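Local coordinates for hyaluronoglucosaminidase (Apis mellifera, PDB 1FCQ), which hydrolyses hyaluronan as a venom hyaluronidase (EC 3.2.1.35) of glycosidase family 56, and is a major bee venom allergen, at residues 117-122 against 155-160; 132-137 against 151-156; 29-34 against 319-324. All blocks are in the same frame, centred on the assembly; numbering follows the deposited sequence.

Contact 1: residues 117-122 against 155-160; sequences PIFRQN and RRFEKY
F157 and E158, neighbours on helix 146-175, receive the loop 117-122 that follows strand 107-111 of the TIM barrel and leads into helix 127-140. F157 comes first. Its CG lies anti to the backbone N (chi1 174°), which carries the ring from the helix toward the loop. F119 turns an edge to the face of this ring in an offset edge-to-face pair, centroids 5.7 Å apart and planes at 68°; the closest atoms are F119 CD1 and F157 CB, 3.7 Å apart. At the far end of the F157 ring, N122 arrives from the opposite direction, its ND2 3.5 Å from F157 CZ, while its OD1 accepts a hydrogen bond from the backbone N of R116. S133 of helix 127-140 packs against both phenylalanine rings.

E158 supplies the polar half. Its chain runs extended beyond CG, with the methylene CG resting 3.4 Å from P117 O, and brings the carboxylate to the loop backbone. There F119 N donates to E158 OE2 at 2.9 Å through the anti lone pair, while OE1 forms a salt bridge with K154 one helical turn back. Two waters complete the join: one donates to both P117 O and E158 O, and the other accepts from R120 N and donates to E158 OE2 at 2.7 Å.

Contact 2: residues 132-137 against 151-156; sequences LSVEVV and QEAKRR
Two successive helices, 127-140 and 146-175, pack obliquely here, far out from the centre of the TIM-barrel fold (about 26 Å from the centre of the contact to that of the chain). Their local axes come within 8.4 Å of each other, with 120° between the N-to-C directions. A153, with only a methyl to place between them, probably permits the close approach: its CB points into the other helix and meets V134 CG2 at 3.7 Å, with S133 O almost as near. The S133 hydroxyl is bonded to Y129 O within its own helix.

V137 does the rest of the packing. Both its methyls rest against E152 CG from one side, CG1 also against CB, while V137 CG2, anti to the carbonyl carbon, reaches on to A153 N, 3.7 Å away. E152 bends at chi2 (71°), which carries its carboxylate forward, toward the next turn of the same helix, to R155 and R156 in a salt-bridge network. R156 NE and NH2 both face E152 OE2, the NE distance so short that its exact value is doubtful, and R155 NH1 adds a weak bond to OE1. R156 NH1 pairs with E140 near the end of the partner helix, so the guanidinium is tied to both helices. One face of it is covered by V137 CG2, 4.0 Å from R156 NH1.

Contact 3: residues 29-34 against 319-324; sequences FEEVSE and YLNNEL
L320 reaches from its helix to the segment 29-34 through one of its two methyls, CD2. From CB, which points across the contact, CG continues anti to the backbone N, and CD2 at the tip meets three side chains. It lies in the plane of the F29 ring, at its edge, 3.8 Å from F29 CD2; V32 CG2 stands 3.9 Å from the same methyl, and E31 CG is equally close to it. W15 of strand 12-16 touches both L320 and V32, so the cluster lies against the first strand of the TIM barrel, where helix 310-328, the last of the modelled chain, meets the short helix 31-34 that follows this strand.

Beside the apolar cluster runs a polar tie. E31 places CG between its backbone N and carbonyl carbon (chi1 63°) and bends again at chi2, which turns the carboxylate toward the neighbouring helix. N321 ND2 donates to E31 OE1 at 2.9 Å, with an N-H...O angle of 165°. The donor comes in on the anti side of that oxygen, tilted 26° from the carboxylate plane. R317 holds the other oxygen, OE2, in a salt bridge, while N321 OD1 is hydrogen-bonded to Y36 OH.

In the fold
Contacts 1 and 2 are neighbours, their centres 9 Å apart: both use helix 146-175, share R155 and R156, and touch where F157 and F119 pack on S133. Together they pack the loop 117-122 and helix 127-140 against helix 146-175. Contact 3 sits on the opposite side of the chain's centre, about 42 Å and 49 Å from the centres of contacts 1 and 2. Along the chain it encloses both, since 29-34 comes early and 319-324 late. It pairs segments from near the two ends of the modelled chain, next to where strands 12-16 and 297-301 run as parallel neighbours, while contacts 1 and 2 join a loop and two helices from the middle of the chain.

Contact 1: residues 117-122 against 155-160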
loop_
_atom_site.group_PDB
_atom_site.type_symbol
_atom_site.label_atom_id
_atom_site.label_comp_id
_atom_site.label_asym_id
_atom_site.label_seq_id
_atom_site.Cartn_x
_atom_site.Cartn_y
_atom_site.Cartn_z
ATOM N N PRO A 117 -5.470 3.542 -11.064
ATOM C CA PRO A 117 -6.688 4.094 -11.636
ATOM C C PRO A 117 -6.435 5.162 -12.690
ATOM O O PRO A 117 -7.404 5.600 -13.357
ATOM C CB PRO A 117 -7.416 4.655 -10.405
ATOM C CG PRO A 117 -6.293 5.091 -9.516
ATOM C CD PRO A 117 -5.240 3.996 -9.667
ATOM N N ILE A 118 -5.205 5.591 -12.838
ATOM C CA ILE A 118 -4.748 6.533 -13.848
ATOM C C ILE A 118 -4.172 5.668 -14.979
ATOM O O ILE A 118 -3.176 4.964 -14.849
ATOM C CB ILE A 118 -3.677 7.527 -13.388
ATOM C CG1 ILE A 118 -4.138 8.359 -12.193
ATOM C CG2 ILE A 118 -3.246 8.427 -14.555
ATOM C CD1 ILE A 118 -5.328 9.260 -12.473
ATOM N N PHE A 119 -4.835 5.750 -16.135
ATOM C CA PHE A 119 -4.462 4.919 -17.283
ATOM C C PHE A 119 -2.981 4.998 -17.597
ATOM O O PHE A 119 -2.284 3.988 -17.747
ATOM C CB PHE A 119 -5.265 5.387 -18.499
ATOM C CG PHE A 119 -5.176 4.548 -19.738
ATOM C CD1 PHE A 119 -5.885 3.362 -19.811
ATOM C CD2 PHE A 119 -4.439 4.960 -20.835
ATOM C CE1 PHE A 119 -5.840 2.567 -20.948
ATOM C CE2 PHE A 119 -4.391 4.170 -21.981
ATOM C CZ PHE A 119 -5.099 2.982 -22.024
ATOM N N ARG A 120 -2.466 6.220 -17.685
ATOM C CA ARG A 120 -1.075 6.443 -18.026
ATOM C C ARG A 120 -0.065 5.779 -17.120
ATOM O O ARG A 120 0.988 5.329 -17.591
ATOM C CB ARG A 120 -0.810 7.958 -18.066
ATOM C CG ARG A 120 0.617 8.270 -18.534
ATOM C CD ARG A 120 0.837 9.782 -18.389
ATOM N NE ARG A 120 1.064 10.070 -16.977
ATOM C CZ ARG A 120 2.200 10.066 -16.300
ATOM N NH1 ARG A 120 3.367 9.830 -16.886
ATOM N NH2 ARG A 120 2.178 10.325 -14.994
ATOM N N GLN A 121 -0.362 5.634 -15.826
ATOM C CA GLN A 121 0.573 5.040 -14.884
ATOM C C GLN A 121 0.682 3.533 -14.932
ATOM O O GLN A 121 1.497 2.944 -14.202
ATOM C CB GLN A 121 0.215 5.493 -13.459
ATOM C CG GLN A 121 0.420 6.984 -13.257
ATOM C CD GLN A 121 -0.139 7.486 -11.936
ATOM O OE1 GLN A 121 -0.576 8.637 -11.794
ATOM N NE2 GLN A 121 -0.113 6.591 -10.968
ATOM N N ASN A 122 -0.126 2.858 -15.740
ATOM C CA ASN A 122 -0.009 1.411 -15.905
ATOM C C ASN A 122 1.102 1.109 -16.913
ATOM O O ASN A 122 0.871 0.633 -18.034
ATOM C CB ASN A 122 -1.373 0.846 -16.314
ATOM C CG ASN A 122 -2.330 1.006 -15.127
ATOM O OD1 ASN A 122 -2.196 0.230 -14.182
ATOM N ND2 ASN A 122 -3.216 1.986 -15.214
ATOM N N ARG A 155 -10.663 6.871 -21.094
ATOM C CA ARG A 155 -11.835 7.328 -20.351
ATOM C C ARG A 155 -12.571 6.207 -19.640
ATOM O O ARG A 155 -12.889 6.306 -18.445
ATOM C CB ARG A 155 -12.789 8.069 -21.311
ATOM C CG ARG A 155 -13.989 8.636 -20.576
ATOM C CD ARG A 155 -15.142 8.976 -21.536
ATOM N NE ARG A 155 -16.345 8.498 -20.862
ATOM C CZ ARG A 155 -17.112 7.471 -21.159
ATOM N NH1 ARG A 155 -16.933 6.712 -22.227
ATOM N NH2 ARG A 155 -18.123 7.227 -20.334
ATOM N N ARG A 156 -12.830 5.097 -20.348
ATOM C CA ARG A 156 -13.543 3.977 -19.763
ATOM C C ARG A 156 -12.717 3.323 -18.655
ATOM O O ARG A 156 -13.247 3.029 -17.583
ATOM C CB ARG A 156 -13.889 2.926 -20.821
ATOM C CG ARG A 156 -14.934 3.392 -21.835
ATOM C CD ARG A 156 -15.162 2.235 -22.803
ATOM N NE ARG A 156 -16.048 2.517 -23.907
ATOM C CZ ARG A 156 -16.419 1.729 -24.904
ATOM N NH1 ARG A 156 -16.010 0.472 -25.046
ATOM N NH2 ARG A 156 -17.248 2.218 -25.822
ATOM N N PHE A 157 -11.418 3.147 -18.907
ATOM C CA PHE A 157 -10.585 2.549 -17.851
ATOM C C PHE A 157 -10.599 3.412 -16.595
ATOM O O PHE A 157 -10.777 2.881 -15.495
ATOM C CB PHE A 157 -9.147 2.359 -18.339
ATOM C CG PHE A 157 -8.214 1.875 -17.260
ATOM C CD1 PHE A 157 -8.034 0.510 -17.083
ATOM C CD2 PHE A 157 -7.550 2.775 -16.441
ATOM C CE1 PHE A 157 -7.179 0.056 -16.087
ATOM C CE2 PHE A 157 -6.716 2.314 -15.440
ATOM C CZ PHE A 157 -6.526 0.952 -15.264
ATOM N N GLU A 158 -10.395 4.718 -16.756
ATOM C CA GLU A 158 -10.350 5.590 -15.577
ATOM C C GLU A 158 -11.701 5.696 -14.897
ATOM O O GLU A 158 -11.783 5.753 -13.658
ATOM C CB GLU A 158 -9.802 6.969 -15.964
ATOM C CG GLU A 158 -8.351 6.833 -16.398
ATOM C CD GLU A 158 -7.601 8.121 -16.612
ATOM O OE1 GLU A 158 -8.232 9.194 -16.740
ATOM O OE2 GLU A 158 -6.368 8.102 -16.644
ATOM N N LYS A 159 -12.783 5.754 -15.682
ATOM C CA LYS A 159 -14.114 5.822 -15.096
ATOM C C LYS A 159 -14.404 4.636 -14.178
ATOM O O LYS A 159 -14.773 4.827 -13.009
ATOM C CB LYS A 159 -15.156 5.872 -16.214
ATOM C CG LYS A 159 -16.600 5.790 -15.737
ATOM C CD LYS A 159 -17.479 6.199 -16.923
ATOM C CE LYS A 159 -18.901 6.441 -16.474
ATOM N NZ LYS A 159 -19.683 5.179 -16.431
ATOM N N TYR A 160 -14.156 3.421 -14.684
ATOM C CA TYR A 160 -14.469 2.224 -13.910
ATOM C C TYR A 160 -13.392 1.895 -12.890
ATOM O O TYR A 160 -13.704 1.330 -11.848
ATOM C CB TYR A 160 -14.831 1.069 -14.874
ATOM C CG TYR A 160 -16.151 1.435 -15.546
ATOM C CD1 TYR A 160 -16.167 2.022 -16.804
ATOM C CD2 TYR A 160 -17.348 1.253 -14.871
ATOM C CE1 TYR A 160 -17.367 2.389 -17.389
ATOM C CE2 TYR A 160 -18.551 1.632 -15.447
ATOM C CZ TYR A 160 -18.546 2.189 -16.705
ATOM O OH TYR A 160 -19.738 2.564 -17.286
HETATM O O HOH W 1 -9.570 6.955 -12.294
HETATM O O HOH W 2 -4.053 8.604 -17.904
#

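Contact 2: residues 132-137 against 151-156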
loop_
_atom_site.group_PDB
_atom_site.type_symbol
_atom_site.label_atom_id
_atom_site.label_comp_id
_atom_site.label_asym_id
_atom_site.label_seq_id
_atom_site.Cartn_x
_atom_site.Cartn_y
_atom_site.Cartn_z
ATOM N N LEU A 132 -5.329 -4.026 -23.259
ATOM C CA LEU A 132 -6.640 -4.633 -23.264
ATOM C C LEU A 132 -7.728 -3.570 -23.361
ATOM O O LEU A 132 -8.708 -3.797 -24.056
ATOM C CB LEU A 132 -6.866 -5.517 -22.037
ATOM C CG LEU A 132 -8.231 -6.186 -21.945
ATOM C CD1 LEU A 132 -8.526 -7.066 -23.156
ATOM C CD2 LEU A 132 -8.338 -6.995 -20.659
ATOM N N SER A 133 -7.505 -2.431 -22.699
ATOM C CA SER A 133 -8.499 -1.361 -22.773
ATOM C C SER A 133 -8.710 -0.933 -24.229
ATOM O O SER A 133 -9.848 -0.758 -24.650
ATOM C CB SER A 133 -8.053 -0.150 -21.956
ATOM O OG SER A 133 -7.963 -0.490 -20.575
ATOM N N VAL A 134 -7.614 -0.690 -24.934
ATOM C CA VAL A 134 -7.679 -0.287 -26.339
ATOM C C VAL A 134 -8.245 -1.400 -27.212
ATOM O O VAL A 134 -9.119 -1.147 -28.057
ATOM C CB VAL A 134 -6.296 0.147 -26.837
ATOM C CG1 VAL A 134 -6.348 0.410 -28.346
ATOM C CG2 VAL A 134 -5.821 1.390 -26.104
ATOM N N GLU A 135 -7.817 -2.645 -26.998
ATOM C CA GLU A 135 -8.328 -3.762 -27.781
ATOM C C GLU A 135 -9.835 -3.881 -27.715
ATOM O O GLU A 135 -10.516 -4.108 -28.714
ATOM C CB GLU A 135 -7.650 -5.051 -27.330
ATOM C CG GLU A 135 -8.172 -6.362 -27.868
ATOM C CD GLU A 135 -7.618 -7.552 -27.094
ATOM O OE1 GLU A 135 -6.685 -7.396 -26.271
ATOM O OE2 GLU A 135 -8.155 -8.659 -27.319
ATOM N N VAL A 136 -10.422 -3.740 -26.525
ATOM C CA VAL A 136 -11.855 -3.830 -26.324
ATOM C C VAL A 136 -12.583 -2.724 -27.091
ATOM O O VAL A 136 -13.602 -3.031 -27.721
ATOM C CB VAL A 136 -12.144 -3.739 -24.806
ATOM C CG1 VAL A 136 -13.621 -3.517 -24.517
ATOM C CG2 VAL A 136 -11.655 -5.033 -24.156
ATOM N N VAL A 137 -12.055 -1.504 -27.060
ATOM C CA VAL A 137 -12.685 -0.398 -27.782
ATOM C C VAL A 137 -12.613 -0.677 -29.285
ATOM O O VAL A 137 -13.608 -0.484 -29.991
ATOM C CB VAL A 137 -12.074 0.976 -27.490
ATOM C CG1 VAL A 137 -12.732 2.080 -28.336
ATOM C CG2 VAL A 137 -12.269 1.352 -26.022
ATOM N N GLN A 151 -8.777 7.713 -26.771
ATOM C CA GLN A 151 -9.493 8.565 -25.809
ATOM C C GLN A 151 -10.545 7.794 -25.035
ATOM O O GLN A 151 -10.705 7.903 -23.803
ATOM C CB GLN A 151 -10.076 9.685 -26.655
ATOM C CG GLN A 151 -11.270 10.499 -26.251
ATOM C CD GLN A 151 -11.655 11.455 -27.378
ATOM O OE1 GLN A 151 -12.748 11.400 -27.937
ATOM N NE2 GLN A 151 -10.731 12.344 -27.728
ATOM N N GLU A 152 -11.316 6.968 -25.740
ATOM C CA GLU A 152 -12.351 6.137 -25.147
ATOM C C GLU A 152 -11.753 5.089 -24.212
ATOM O O GLU A 152 -12.256 4.872 -23.109
ATOM C CB GLU A 152 -13.190 5.494 -26.252
ATOM C CG GLU A 152 -14.344 4.648 -25.739
ATOM C CD GLU A 152 -15.480 5.445 -25.127
ATOM O OE1 GLU A 152 -15.363 6.679 -25.062
ATOM O OE2 GLU A 152 -16.484 4.840 -24.712
ATOM N N ALA A 153 -10.678 4.431 -24.623
ATOM C CA ALA A 153 -10.019 3.429 -23.804
ATOM C C ALA A 153 -9.596 4.016 -22.454
ATOM O O ALA A 153 -9.872 3.432 -21.405
ATOM C CB ALA A 153 -8.785 2.896 -24.529
ATOM N N LYS A 154 -8.915 5.153 -22.506
ATOM C CA LYS A 154 -8.472 5.825 -21.293
ATOM C C LYS A 154 -9.664 6.245 -20.450
ATOM O O LYS A 154 -9.667 6.051 -19.238
ATOM C CB LYS A 154 -7.651 7.063 -21.656
ATOM C CG LYS A 154 -7.343 8.004 -20.503
ATOM C CD LYS A 154 -6.647 9.255 -21.035
ATOM C CE LYS A 154 -6.151 10.135 -19.895
ATOM N NZ LYS A 154 -7.266 10.551 -19.000
ATOM N N ARG A 155 -10.663 6.871 -21.094
ATOM C CA ARG A 155 -11.835 7.328 -20.351
ATOM C C ARG A 155 -12.571 6.207 -19.640
ATOM O O ARG A 155 -12.889 6.306 -18.445
ATOM C CB ARG A 155 -12.789 8.069 -21.311
ATOM C CG ARG A 155 -13.989 8.636 -20.576
ATOM C CD ARG A 155 -15.142 8.976 -21.536
ATOM N NE ARG A 155 -16.345 8.498 -20.862
ATOM C CZ ARG A 155 -17.112 7.471 -21.159
ATOM N NH1 ARG A 155 -16.933 6.712 -22.227
ATOM N NH2 ARG A 155 -18.123 7.227 -20.334
ATOM N N ARG A 156 -12.830 5.097 -20.348
ATOM C CA ARG A 156 -13.543 3.977 -19.763
ATOM C C ARG A 156 -12.717 3.323 -18.655
ATOM O O ARG A 156 -13.247 3.029 -17.583
ATOM C CB ARG A 156 -13.889 2.926 -20.821
ATOM C CG ARG A 156 -14.934 3.392 -21.835
ATOM C CD ARG A 156 -15.162 2.235 -22.803
ATOM N NE ARG A 156 -16.048 2.517 -23.907
ATOM C CZ ARG A 156 -16.419 1.729 -24.904
ATOM N NH1 ARG A 156 -16.010 0.472 -25.046
ATOM N NH2 ARG A 156 -17.248 2.218 -25.822
#

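Contact 3: residues 29-34 against 319-324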
loop_
_atom_site.group_PDB
_atom_site.type_symbol
_atom_site.label_atom_id
_atom_site.label_comp_id
_atom_site.label_asym_id
_atom_site.label_seq_id
_atom_site.Cartn_x
_atom_site.Cartn_y
_atom_site.Cartn_z
ATOM N N PHE A 29 6.761 -12.009 20.620
ATOM C CA PHE A 29 7.197 -10.669 20.274
ATOM C C PHE A 29 6.631 -9.578 21.155
ATOM O O PHE A 29 6.369 -8.457 20.698
ATOM C CB PHE A 29 6.866 -10.424 18.777
ATOM C CG PHE A 29 7.848 -11.176 17.905
ATOM C CD1 PHE A 29 7.670 -12.521 17.641
ATOM C CD2 PHE A 29 8.954 -10.520 17.376
ATOM C CE1 PHE A 29 8.573 -13.222 16.859
ATOM C CE2 PHE A 29 9.854 -11.222 16.589
ATOM C CZ PHE A 29 9.662 -12.560 16.314
ATOM N N GLU A 30 6.592 -9.785 22.477
ATOM C CA GLU A 30 6.120 -8.763 23.397
ATOM C C GLU A 30 7.005 -7.526 23.418
ATOM O O GLU A 30 6.538 -6.429 23.695
ATOM C CB GLU A 30 5.986 -9.309 24.823
ATOM C CG GLU A 30 5.192 -10.598 24.900
ATOM C CD GLU A 30 6.030 -11.857 24.940
ATOM O OE1 GLU A 30 7.135 -11.894 24.352
ATOM O OE2 GLU A 30 5.545 -12.817 25.589
ATOM N N GLU A 31 8.290 -7.637 23.089
ATOM C CA GLU A 31 9.198 -6.514 23.088
ATOM C C GLU A 31 8.819 -5.446 22.072
ATOM O O GLU A 31 9.195 -4.301 22.295
ATOM C CB GLU A 31 10.659 -6.921 22.889
ATOM C CG GLU A 31 10.942 -7.576 21.557
ATOM C CD GLU A 31 10.787 -9.077 21.577
ATOM O OE1 GLU A 31 11.615 -9.739 20.906
ATOM O OE2 GLU A 31 9.890 -9.640 22.237
ATOM N N VAL A 32 8.056 -5.799 21.029
ATOM C CA VAL A 32 7.630 -4.753 20.089
ATOM C C VAL A 32 7.027 -3.554 20.797
ATOM O O VAL A 32 7.417 -2.423 20.545
ATOM C CB VAL A 32 6.591 -5.376 19.126
ATOM C CG1 VAL A 32 5.892 -4.344 18.268
ATOM C CG2 VAL A 32 7.315 -6.372 18.225
ATOM N N SER A 33 6.047 -3.817 21.668
ATOM C CA SER A 33 5.377 -2.757 22.399
ATOM C C SER A 33 6.022 -2.523 23.757
ATOM O O SER A 33 6.097 -1.367 24.184
ATOM C CB SER A 33 3.899 -3.109 22.593
ATOM O OG SER A 33 3.717 -4.394 23.147
ATOM N N GLU A 34 6.504 -3.592 24.396
ATOM C CA GLU A 34 7.029 -3.415 25.757
ATOM C C GLU A 34 8.378 -2.723 25.815
ATOM O O GLU A 34 8.642 -2.005 26.791
ATOM C CB GLU A 34 7.071 -4.754 26.487
ATOM C CG GLU A 34 5.713 -5.421 26.604
ATOM C CD GLU A 34 5.724 -6.688 27.438
ATOM O OE1 GLU A 34 6.822 -7.219 27.713
ATOM O OE2 GLU A 34 4.627 -7.160 27.808
ATOM N N TYR A 319 17.195 -9.752 14.660
ATOM C CA TYR A 319 17.321 -8.482 13.932
ATOM C C TYR A 319 16.551 -7.380 14.632
ATOM O O TYR A 319 16.979 -6.220 14.760
ATOM C CB TYR A 319 16.831 -8.638 12.489
ATOM C CG TYR A 319 16.862 -7.349 11.697
ATOM C CD1 TYR A 319 18.043 -6.745 11.304
ATOM C CD2 TYR A 319 15.664 -6.741 11.314
ATOM C CE1 TYR A 319 18.053 -5.569 10.571
ATOM C CE2 TYR A 319 15.667 -5.578 10.585
ATOM C CZ TYR A 319 16.849 -4.982 10.222
ATOM O OH TYR A 319 16.843 -3.831 9.476
ATOM N N LEU A 320 15.332 -7.689 15.090
ATOM C CA LEU A 320 14.521 -6.747 15.839
ATOM C C LEU A 320 15.238 -6.227 17.091
ATOM O O LEU A 320 15.224 -5.037 17.370
ATOM C CB LEU A 320 13.180 -7.371 16.250
ATOM C CG LEU A 320 12.289 -6.574 17.199
ATOM C CD1 LEU A 320 11.871 -5.249 16.543
ATOM C CD2 LEU A 320 11.046 -7.342 17.623
ATOM N N ASN A 321 15.870 -7.122 17.837
ATOM C CA ASN A 321 16.534 -6.725 19.084
ATOM C C ASN A 321 17.902 -6.116 18.831
ATOM O O ASN A 321 18.286 -5.207 19.577
ATOM C CB ASN A 321 16.501 -7.927 20.029
ATOM C CG ASN A 321 15.080 -8.096 20.573
ATOM O OD1 ASN A 321 14.526 -7.166 21.162
ATOM N ND2 ASN A 321 14.466 -9.250 20.383
ATOM N N ASN A 322 18.585 -6.547 17.791
ATOM C CA ASN A 322 19.894 -6.020 17.446
ATOM C C ASN A 322 19.799 -4.631 16.820
ATOM O O ASN A 322 20.613 -3.745 17.084
ATOM C CB ASN A 322 20.619 -6.917 16.435
ATOM C CG ASN A 322 21.203 -8.229 16.915
ATOM O OD1 ASN A 322 21.258 -8.476 18.106
ATOM N ND2 ASN A 322 21.661 -9.087 16.011
ATOM N N GLU A 323 18.886 -4.464 15.842
ATOM C CA GLU A 323 18.847 -3.254 15.045
ATOM C C GLU A 323 17.510 -2.545 14.855
ATOM O O GLU A 323 17.481 -1.338 15.091
ATOM C CB GLU A 323 19.359 -3.591 13.628
ATOM C CG GLU A 323 20.753 -4.204 13.529
ATOM C CD GLU A 323 21.833 -3.262 14.028
ATOM O OE1 GLU A 323 21.609 -2.035 14.054
ATOM O OE2 GLU A 323 22.931 -3.732 14.403
ATOM N N LEU A 324 16.462 -3.246 14.412
ATOM C CA LEU A 324 15.201 -2.579 14.091
ATOM C C LEU A 324 14.532 -1.937 15.300
ATOM O O LEU A 324 14.183 -0.754 15.231
ATOM C CB LEU A 324 14.240 -3.542 13.393
ATOM C CG LEU A 324 12.876 -2.990 12.960
ATOM C CD1 LEU A 324 13.010 -1.892 11.909
ATOM C CD2 LEU A 324 12.013 -4.138 12.429
#